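PDB 4ONQ: DNA methyltransferase from Nicotiana tabacum, which probably transfers methyl groups from S-adenosyl-L-methionine to C5 of cytosines in DNA through the catalytic domain present here, part of a plant de novo methyltransferase. Local coordinates for residues A[165-170]-A[175-180]; A[123-128]-A[183-188]; A[136-141]-A[159-164]. The protein carries 5 engineered substitutions. One frame throughout, in Å; residues are numbered along the deposited sequence.

Contact 1: residues A[165-170]-A[175-180]; sequences NLVWVG and APLEPD
Val167 and Ala175 form the antiparallel hydrogen-bonded pair of a short beta hairpin, in which strand 166-170 turns back as strand 173-176. Val167 N donates to Ala175 O at 2.9 Å along a nearly straight bond (170° at the hydrogen). The return bond from Ala175 N to Val167 O has the same length, 2.9 Å, but is more bent (147°). Beside this ladder, Leu166 CA lies 3.4 Å from Ala175 O, a CA-H...O contact.

Apolar side-chain contacts flank the pairing. Val169 CG2 rests 4.0 Å from Ala175 CB, with CG1 little farther away. Val167 places CG1 anti to its carbonyl carbon (chi1 -64°), where it meets Leu177 CD2 at 4.0 Å; the two side chains cross at about a right angle. Leu166 instead lays CD2 against the N and CA side of the Pro176 ring, 3.6 Å from Pro176 N. Where the strands part, a water takes over from direct pairing: it donates to Asn165 O at 2.8 Å and accepts from Leu177 N at 2.8 Å, joining the residue after one helix to the approach to the next.

Farther out, a classic beta bulge sets Val169 and Gly170 together opposite Lys173. Helix 132-143 packs on Leu166 through Leu134 and Ile138, and Glu178 occupies the N-cap of helix 179-186 while pairing its carboxylate with Arg200. Trp168, whose CB leads away from the other strand, meets Trp113 edge-to-face, and its indole NE1 is hydrogen-bonded to Asp117 OD2.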
loop_
_atom_site.group_PDB
_atom_site.type_symbol
_atom_site.label_atom_id
_atom_site.label_comp_id
_atom_site.label_asym_id
_atom_site.label_seq_id
_atom_site.Cartn_x
_atom_site.Cartn_y
_atom_site.Cartn_z
ATOM N N ASN A 165 1.297 -17.712 -1.621
ATOM C CA ASN A 165 2.498 -17.078 -1.088
ATOM C C ASN A 165 3.113 -17.889 0.053
ATOM O O ASN A 165 3.361 -17.373 1.145
ATOM C CB ASN A 165 2.213 -15.637 -0.653
ATOM C CG ASN A 165 2.365 -14.644 -1.795
ATOM O OD1 ASN A 165 3.087 -14.898 -2.756
ATOM N ND2 ASN A 165 1.691 -13.502 -1.688
ATOM N N LEU A 166 3.346 -19.172 -0.209
ATOM C CA LEU A 166 3.979 -20.044 0.767
ATOM C C LEU A 166 5.489 -19.952 0.640
ATOM O O LEU A 166 6.018 -19.851 -0.460
ATOM C CB LEU A 166 3.512 -21.481 0.568
ATOM C CG LEU A 166 1.998 -21.634 0.658
ATOM C CD1 LEU A 166 1.601 -23.051 0.326
ATOM C CD2 LEU A 166 1.491 -21.250 2.040
ATOM N N VAL A 167 6.178 -19.968 1.774
ATOM C CA VAL A 167 7.627 -19.864 1.788
ATOM C C VAL A 167 8.203 -21.077 2.507
ATOM O O VAL A 167 7.562 -21.642 3.383
ATOM C CB VAL A 167 8.078 -18.566 2.487
ATOM C CG1 VAL A 167 7.604 -17.342 1.695
ATOM C CG2 VAL A 167 7.545 -18.515 3.918
ATOM N N TRP A 168 9.408 -21.481 2.124
ATOM C CA TRP A 168 10.050 -22.634 2.747
ATOM C C TRP A 168 10.668 -22.251 4.079
ATOM O O TRP A 168 11.389 -21.262 4.164
ATOM C CB TRP A 168 11.109 -23.238 1.819
ATOM C CG TRP A 168 10.527 -23.720 0.528
ATOM C CD1 TRP A 168 10.369 -23.000 -0.625
ATOM C CD2 TRP A 168 10.004 -25.027 0.261
ATOM N NE1 TRP A 168 9.785 -23.784 -1.596
ATOM C CE2 TRP A 168 9.551 -25.031 -1.077
ATOM C CE3 TRP A 168 9.872 -26.195 1.022
ATOM C CZ2 TRP A 168 8.980 -26.157 -1.670
ATOM C CZ3 TRP A 168 9.303 -27.311 0.434
ATOM C CH2 TRP A 168 8.863 -27.283 -0.902
ATOM N N VAL A 169 10.371 -23.029 5.118
ATOM C CA VAL A 169 10.892 -22.749 6.456
ATOM C C VAL A 169 11.634 -23.942 7.043
ATOM O O VAL A 169 12.193 -23.866 8.133
ATOM C CB VAL A 169 9.773 -22.325 7.425
ATOM C CG1 VAL A 169 9.198 -20.981 6.999
ATOM C CG2 VAL A 169 8.693 -23.391 7.480
ATOM N N GLY A 170 11.629 -25.044 6.311
ATOM C CA GLY A 170 12.357 -26.227 6.715
ATOM C C GLY A 170 12.313 -27.192 5.555
ATOM O O GLY A 170 11.641 -26.924 4.558
ATOM N N ALA A 175 5.233 -22.759 4.606
ATOM C CA ALA A 175 4.366 -22.083 5.554
ATOM C C ALA A 175 3.833 -20.806 4.939
ATOM O O ALA A 175 4.487 -20.193 4.099
ATOM C CB ALA A 175 5.135 -21.776 6.828
ATOM N N PRO A 176 2.632 -20.399 5.348
ATOM C CA PRO A 176 2.229 -19.046 4.961
ATOM C C PRO A 176 3.081 -18.019 5.711
ATOM O O PRO A 176 3.673 -18.355 6.741
ATOM C CB PRO A 176 0.770 -18.972 5.417
ATOM C CG PRO A 176 0.673 -19.980 6.543
ATOM C CD PRO A 176 1.640 -21.075 6.201
ATOM N N LEU A 177 3.160 -16.799 5.188
ATOM C CA LEU A 177 3.839 -15.721 5.891
ATOM C C LEU A 177 3.176 -15.455 7.239
ATOM O O LEU A 177 1.950 -15.452 7.340
ATOM C CB LEU A 177 3.785 -14.441 5.061
ATOM C CG LEU A 177 4.475 -14.505 3.700
ATOM C CD1 LEU A 177 3.944 -13.394 2.806
ATOM C CD2 LEU A 177 5.992 -14.409 3.868
ATOM N N GLU A 178 3.982 -15.234 8.273
ATOM C CA GLU A 178 3.450 -14.781 9.552
ATOM C C GLU A 178 3.280 -13.261 9.480
ATOM O O GLU A 178 3.971 -12.599 8.703
ATOM C CB GLU A 178 4.380 -15.194 10.704
ATOM C CG GLU A 178 4.398 -16.703 11.001
ATOM C CD GLU A 178 3.071 -17.232 11.554
ATOM O OE1 GLU A 178 2.469 -16.570 12.433
ATOM O OE2 GLU A 178 2.629 -18.315 11.104
ATOM N N PRO A 179 2.351 -12.704 10.274
ATOM C CA PRO A 179 2.041 -11.269 10.234
ATOM C C PRO A 179 3.235 -10.308 10.344
ATOM O O PRO A 179 3.189 -9.283 9.677
ATOM C CB PRO A 179 1.085 -11.091 11.417
ATOM C CG PRO A 179 0.405 -12.407 11.538
ATOM C CD PRO A 179 1.436 -13.435 11.171
ATOM N N ASP A 180 4.263 -10.605 11.140
ATOM C CA ASP A 180 5.425 -9.706 11.204
ATOM C C ASP A 180 6.158 -9.613 9.853
ATOM O O ASP A 180 6.620 -8.538 9.452
ATOM C CB ASP A 180 6.393 -10.084 12.333
ATOM C CG ASP A 180 7.065 -11.422 12.107
ATOM O OD1 ASP A 180 6.346 -12.412 11.866
ATOM O OD2 ASP A 180 8.316 -11.481 12.164
HETATM O O HOH W 1 1.517 -16.315 3.024
#

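Contact 2: residues A[123-128]-A[183-188]; sequences NCLQTA and EMLLGF
Leu125 carries the whole loop side of this apolar contact, meeting Leu185 and Leu186 in the last turn of helix 179-186. Its CD1 approaches Leu186 tip to tip, 3.8 Å from CD2. Against Leu185 the same side chain crosses at about a right angle: CD1 sits 3.9 Å from Leu185 CB, while CD2 meets Leu185 CD1 at 4.1 Å. Leu125 holds CG anti to its carbonyl carbon (chi1 -55°), which lets CD1 touch both helix residues while CD2 adds a contact to Leu185 alone. All three leucines are buried.

The polar interactions lie within the helix end and beyond it. A Schellman motif terminates the helix: Phe188 N bonds to Glu183 O at 2.9 Å and Gly187 N to Met184 O at 3.1 Å, with Gly187 at positive phi. Glu183, whose CB leads away from the loop, forms a salt bridge with Arg203 and a hydrogen bond with Thr193.

The side chain of Leu186 is about 8 Å from bound sinefungin, too far to touch it. Helix 102-105 packs on Leu185 through Ala105, helix 200-208 on Leu186 through Leu207, and the backbone of Leu186 bonds to Val213, where helix 213-220 begins.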
loop_
_atom_site.group_PDB
_atom_site.type_symbol
_atom_site.label_atom_id
_atom_site.label_comp_id
_atom_site.label_asym_id
_atom_site.label_seq_id
_atom_site.Cartn_x
_atom_site.Cartn_y
_atom_site.Cartn_z
ATOM N N ASN A 123 4.139 -13.081 -4.772
ATOM C CA ASN A 123 2.982 -12.498 -5.440
ATOM C C ASN A 123 2.310 -11.448 -4.561
ATOM O O ASN A 123 2.777 -11.171 -3.454
ATOM C CB ASN A 123 1.988 -13.592 -5.826
ATOM C CG ASN A 123 2.506 -14.475 -6.941
ATOM O OD1 ASN A 123 3.637 -14.319 -7.394
ATOM N ND2 ASN A 123 1.681 -15.413 -7.384
ATOM N N CYS A 124 1.229 -10.853 -5.060
ATOM C CA CYS A 124 0.483 -9.850 -4.303
ATOM C C CYS A 124 0.069 -10.416 -2.950
ATOM O O CYS A 124 -0.439 -11.535 -2.869
ATOM C CB CYS A 124 -0.749 -9.386 -5.089
ATOM S SG CYS A 124 -1.599 -7.939 -4.381
ATOM N N LEU A 125 0.306 -9.655 -1.889
ATOM C CA LEU A 125 -0.026 -10.117 -0.544
ATOM C C LEU A 125 -1.524 -9.978 -0.294
ATOM O O LEU A 125 -2.060 -8.880 -0.387
ATOM C CB LEU A 125 0.747 -9.318 0.501
ATOM C CG LEU A 125 2.266 -9.282 0.338
ATOM C CD1 LEU A 125 2.878 -8.305 1.335
ATOM C CD2 LEU A 125 2.862 -10.668 0.503
ATOM N N GLN A 126 -2.202 -11.081 0.006
ATOM C CA GLN A 126 -3.649 -11.035 0.228
ATOM C C GLN A 126 -4.078 -11.371 1.653
ATOM O O GLN A 126 -3.250 -11.649 2.521
ATOM C CB GLN A 126 -4.403 -11.916 -0.774
ATOM C CG GLN A 126 -3.525 -12.770 -1.650
ATOM C CD GLN A 126 -3.891 -12.666 -3.121
ATOM O OE1 GLN A 126 -4.939 -12.123 -3.473
ATOM N NE2 GLN A 126 -3.019 -13.179 -3.988
ATOM N N THR A 127 -5.387 -11.362 1.871
ATOM C CA THR A 127 -5.961 -11.477 3.211
ATOM C C THR A 127 -6.019 -12.919 3.731
ATOM O O THR A 127 -5.845 -13.169 4.921
ATOM C CB THR A 127 -7.370 -10.834 3.267
ATOM O OG1 THR A 127 -8.221 -11.452 2.294
ATOM C CG2 THR A 127 -7.283 -9.351 2.955
ATOM N N ALA A 128 -6.252 -13.866 2.834
ATOM C CA ALA A 128 -6.433 -15.257 3.225
ATOM C C ALA A 128 -5.101 -15.990 3.281
ATOM O O ALA A 128 -4.212 -15.737 2.470
ATOM C CB ALA A 128 -7.384 -15.958 2.257
ATOM N N GLU A 183 4.035 -7.431 7.653
ATOM C CA GLU A 183 4.244 -6.066 8.121
ATOM C C GLU A 183 5.510 -5.478 7.536
ATOM O O GLU A 183 5.514 -4.344 7.055
ATOM C CB GLU A 183 4.344 -6.023 9.641
ATOM C CG GLU A 183 3.012 -6.027 10.361
ATOM C CD GLU A 183 3.178 -6.190 11.858
ATOM O OE1 GLU A 183 4.313 -6.495 12.296
ATOM O OE2 GLU A 183 2.178 -6.014 12.592
ATOM N N MET A 184 6.594 -6.243 7.564
ATOM C CA MET A 184 7.825 -5.686 7.051
ATOM C C MET A 184 7.825 -5.605 5.526
ATOM O O MET A 184 8.383 -4.670 4.958
ATOM C CB MET A 184 9.047 -6.410 7.601
ATOM C CG MET A 184 9.337 -7.727 6.977
ATOM S SD MET A 184 10.973 -7.660 6.258
ATOM C CE MET A 184 10.577 -7.337 4.554
ATOM N N LEU A 185 7.178 -6.560 4.863
ATOM C CA LEU A 185 7.094 -6.517 3.407
ATOM C C LEU A 185 6.344 -5.270 2.930
ATOM O O LEU A 185 6.673 -4.696 1.896
ATOM C CB LEU A 185 6.437 -7.783 2.858
ATOM C CG LEU A 185 7.283 -9.051 2.933
ATOM C CD1 LEU A 185 6.465 -10.249 2.512
ATOM C CD2 LEU A 185 8.538 -8.917 2.090
ATOM N N LEU A 186 5.345 -4.849 3.697
ATOM C CA LEU A 186 4.558 -3.673 3.342
ATOM C C LEU A 186 5.163 -2.347 3.816
ATOM O O LEU A 186 4.660 -1.283 3.469
ATOM C CB LEU A 186 3.126 -3.817 3.853
ATOM C CG LEU A 186 2.342 -4.930 3.154
ATOM C CD1 LEU A 186 1.027 -5.179 3.854
ATOM C CD2 LEU A 186 2.117 -4.575 1.684
ATOM N N GLY A 187 6.238 -2.409 4.600
ATOM C CA GLY A 187 6.914 -1.204 5.053
ATOM C C GLY A 187 6.415 -0.657 6.381
ATOM O O GLY A 187 6.675 0.493 6.727
ATOM N N PHE A 188 5.690 -1.481 7.128
ATOM C CA PHE A 188 5.176 -1.069 8.428
ATOM C C PHE A 188 6.156 -1.416 9.535
ATOM O O PHE A 188 6.917 -2.375 9.420
ATOM C CB PHE A 188 3.807 -1.706 8.693
ATOM C CG PHE A 188 2.688 -1.070 7.915
ATOM C CD1 PHE A 188 2.082 0.093 8.371
ATOM C CD2 PHE A 188 2.253 -1.623 6.718
ATOM C CE1 PHE A 188 1.050 0.685 7.649
ATOM C CE2 PHE A 188 1.230 -1.036 5.993
ATOM C CZ PHE A 188 0.625 0.115 6.460
#

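Contact 3: residues A[136-141]-A[159-164]; sequences NRIRKA and DQCRKW
Ile138 points its longer branch from helix 132-143 at the facing side of helix 151-164, where CD1 arrives between Gln160 and Cys161. The branch runs extended (chi2 -180°), with CG1 anti to the carbonyl carbon, which carries the terminal methyl out toward the other helix. CD1 meets Gln160 CB at 4.1 Å and Cys161 SG at 4.3 Å, touching a methylene on one residue and a thiol on the next.

Gln160 and Ile138 cross obliquely. The glutamine offers only the base of its side chain: a bend at chi2 (-56°) leads the amide away from the isoleucine, leaving the aliphatic part to make the contact. Cys161 SG is the second, looser partner. One turn on, the Trp164 indole has Gln160 O in its plane, at the ring edge, and the backbone bond from Trp164 N to the same oxygen measures 3.1 Å.

Leu166 and Val174 of the two hairpin strands also pack on Ile138, and Leu166 reaches Cys161 as well. The two segments run antiparallel, as expected of a helical hairpin; it packs on a two-stranded beta hairpin, in the lobe that probably corresponds to the target recognition region of C5 cytosine methyltransferases.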
loop_
_atom_site.group_PDB
_atom_site.type_symbol
_atom_site.label_atom_id
_atom_site.label_comp_id
_atom_site.label_asym_id
_atom_site.label_seq_id
_atom_site.Cartn_x
_atom_site.Cartn_y
_atom_site.Cartn_z
ATOM N N ASN A 136 0.281 -29.464 4.560
ATOM C CA ASN A 136 0.395 -30.898 4.769
ATOM C C ASN A 136 0.454 -31.634 3.432
ATOM O O ASN A 136 1.321 -32.484 3.216
ATOM C CB ASN A 136 -0.772 -31.412 5.600
ATOM C CG ASN A 136 -0.538 -32.811 6.128
ATOM O OD1 ASN A 136 0.587 -33.181 6.460
ATOM N ND2 ASN A 136 -1.603 -33.595 6.209
ATOM N N ARG A 137 -0.467 -31.298 2.530
ATOM C CA ARG A 137 -0.458 -31.889 1.197
ATOM C C ARG A 137 0.897 -31.678 0.526
ATOM O O ARG A 137 1.426 -32.586 -0.115
ATOM C CB ARG A 137 -1.580 -31.322 0.316
ATOM C CG ARG A 137 -3.001 -31.574 0.827
ATOM C CD ARG A 137 -3.187 -32.987 1.377
ATOM N NE ARG A 137 -2.770 -34.019 0.435
ATOM C CZ ARG A 137 -2.764 -35.320 0.708
ATOM N NH1 ARG A 137 -3.165 -35.757 1.896
ATOM N NH2 ARG A 137 -2.362 -36.188 -0.212
ATOM N N ILE A 138 1.462 -30.485 0.690
ATOM C CA ILE A 138 2.742 -30.155 0.066
ATOM C C ILE A 138 3.881 -30.961 0.694
ATOM O O ILE A 138 4.721 -31.551 -0.017
ATOM C CB ILE A 138 3.019 -28.639 0.128
ATOM C CG1 ILE A 138 2.024 -27.902 -0.772
ATOM C CG2 ILE A 138 4.431 -28.326 -0.306
ATOM C CD1 ILE A 138 2.213 -26.410 -0.792
ATOM N N ARG A 139 3.885 -31.002 2.026
ATOM C CA ARG A 139 4.802 -31.863 2.763
ATOM C C ARG A 139 4.794 -33.290 2.222
ATOM O O ARG A 139 5.842 -33.820 1.896
ATOM C CB ARG A 139 4.482 -31.896 4.263
ATOM C CG ARG A 139 5.212 -33.038 4.983
ATOM C CD ARG A 139 4.802 -33.211 6.436
ATOM N NE ARG A 139 5.422 -32.230 7.325
ATOM C CZ ARG A 139 6.635 -32.362 7.851
ATOM N NH1 ARG A 139 7.374 -33.425 7.560
ATOM N NH2 ARG A 139 7.118 -31.427 8.657
ATOM N N LYS A 140 3.617 -33.906 2.122
ATOM C CA LYS A 140 3.532 -35.301 1.681
ATOM C C LYS A 140 3.925 -35.471 0.217
ATOM O O LYS A 140 4.532 -36.472 -0.165
ATOM C CB LYS A 140 2.136 -35.875 1.941
ATOM C CG LYS A 140 1.828 -36.071 3.424
ATOM C CD LYS A 140 0.501 -36.766 3.638
ATOM C CE LYS A 140 0.140 -36.848 5.119
ATOM N NZ LYS A 140 1.153 -37.586 5.923
ATOM N N ALA A 141 3.586 -34.482 -0.598
ATOM C CA ALA A 141 3.959 -34.500 -2.006
ATOM C C ALA A 141 5.485 -34.477 -2.225
ATOM O O ALA A 141 5.977 -35.111 -3.158
ATOM C CB ALA A 141 3.287 -33.350 -2.749
ATOM N N ASP A 159 2.651 -24.155 -8.053
ATOM C CA ASP A 159 1.395 -23.489 -8.272
ATOM C C ASP A 159 0.713 -23.151 -6.979
ATOM O O ASP A 159 0.208 -22.080 -6.853
ATOM C CB ASP A 159 0.433 -24.300 -9.175
ATOM C CG ASP A 159 0.856 -24.349 -10.639
ATOM O OD1 ASP A 159 1.740 -23.613 -11.053
ATOM O OD2 ASP A 159 0.299 -25.143 -11.396
ATOM N N GLN A 160 0.668 -24.085 -6.046
ATOM C CA GLN A 160 0.106 -23.795 -4.760
ATOM C C GLN A 160 0.853 -22.725 -3.998
ATOM O O GLN A 160 0.249 -21.928 -3.385
ATOM C CB GLN A 160 -0.050 -25.044 -3.917
ATOM C CG GLN A 160 -0.919 -26.116 -4.505
ATOM C CD GLN A 160 -2.297 -25.657 -4.839
ATOM O OE1 GLN A 160 -2.968 -25.064 -4.054
ATOM N NE2 GLN A 160 -2.716 -25.954 -6.010
ATOM N N CYS A 161 2.165 -22.732 -4.046
ATOM C CA CYS A 161 2.985 -21.734 -3.393
ATOM C C CYS A 161 2.833 -20.332 -3.910
ATOM O O CYS A 161 2.811 -19.417 -3.160
ATOM C CB CYS A 161 4.438 -22.122 -3.451
ATOM S SG CYS A 161 4.868 -23.526 -2.484
ATOM N N ARG A 162 2.748 -20.182 -5.212
ATOM C CA ARG A 162 2.478 -18.912 -5.806
ATOM C C ARG A 162 1.129 -18.393 -5.470
ATOM O O ARG A 162 0.966 -17.229 -5.221
ATOM C CB ARG A 162 2.587 -19.003 -7.299
ATOM C CG ARG A 162 3.988 -19.083 -7.790
ATOM C CD ARG A 162 4.070 -19.440 -9.245
ATOM N NE ARG A 162 5.367 -19.031 -9.672
ATOM C CZ ARG A 162 6.288 -19.845 -10.111
ATOM N NH1 ARG A 162 6.026 -21.113 -10.234
ATOM N NH2 ARG A 162 7.462 -19.375 -10.434
ATOM N N LYS A 163 0.153 -19.268 -5.507
ATOM C CA LYS A 163 -1.200 -18.909 -5.226
ATOM C C LYS A 163 -1.382 -18.444 -3.815
ATOM O O LYS A 163 -2.137 -17.577 -3.541
ATOM C CB LYS A 163 -2.118 -20.061 -5.532
ATOM C CG LYS A 163 -3.513 -19.876 -5.017
ATOM C CD LYS A 163 -4.450 -20.925 -5.541
ATOM C CE LYS A 163 -5.859 -20.550 -5.198
ATOM N NZ LYS A 163 -6.684 -21.724 -4.951
ATOM N N TRP A 164 -0.688 -19.058 -2.908
ATOM C CA TRP A 164 -0.900 -18.754 -1.499
ATOM C C TRP A 164 0.276 -18.047 -0.836
ATOM O O TRP A 164 0.249 -17.809 0.369
ATOM C CB TRP A 164 -1.224 -20.039 -0.732
ATOM C CG TRP A 164 -2.544 -20.617 -1.102
ATOM C CD1 TRP A 164 -2.786 -21.580 -2.038
ATOM C CD2 TRP A 164 -3.816 -20.262 -0.552
ATOM N NE1 TRP A 164 -4.131 -21.854 -2.096
ATOM C CE2 TRP A 164 -4.785 -21.059 -1.194
ATOM C CE3 TRP A 164 -4.228 -19.361 0.436
ATOM C CZ2 TRP A 164 -6.141 -20.970 -0.895
ATOM C CZ3 TRP A 164 -5.575 -19.279 0.738
ATOM C CH2 TRP A 164 -6.516 -20.077 0.073
#

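How the contacts relate
From the N terminus, the loop 123-128 opens contact 2, which closes only at 183-188 and encloses everything between. Inside it, contact 3 closes first, joining 136-141 to 159-164; contact 1 then follows in series with the shortest loop, from 165-170 to 175-180. Nothing crosses. Helix 151-164 leads straight into strand 166-170, and a probable hydrogen bond from Leu166 N to Cys161 O spans the junction between contacts 3 and 1. Asn165 OD1 probably accepts from Asn123 N, linking contacts 1 and 2, which also share helix 179-186. Together they tie a peripheral helix-and-strand layer back toward the part of the catalytic domain that holds sinefungin.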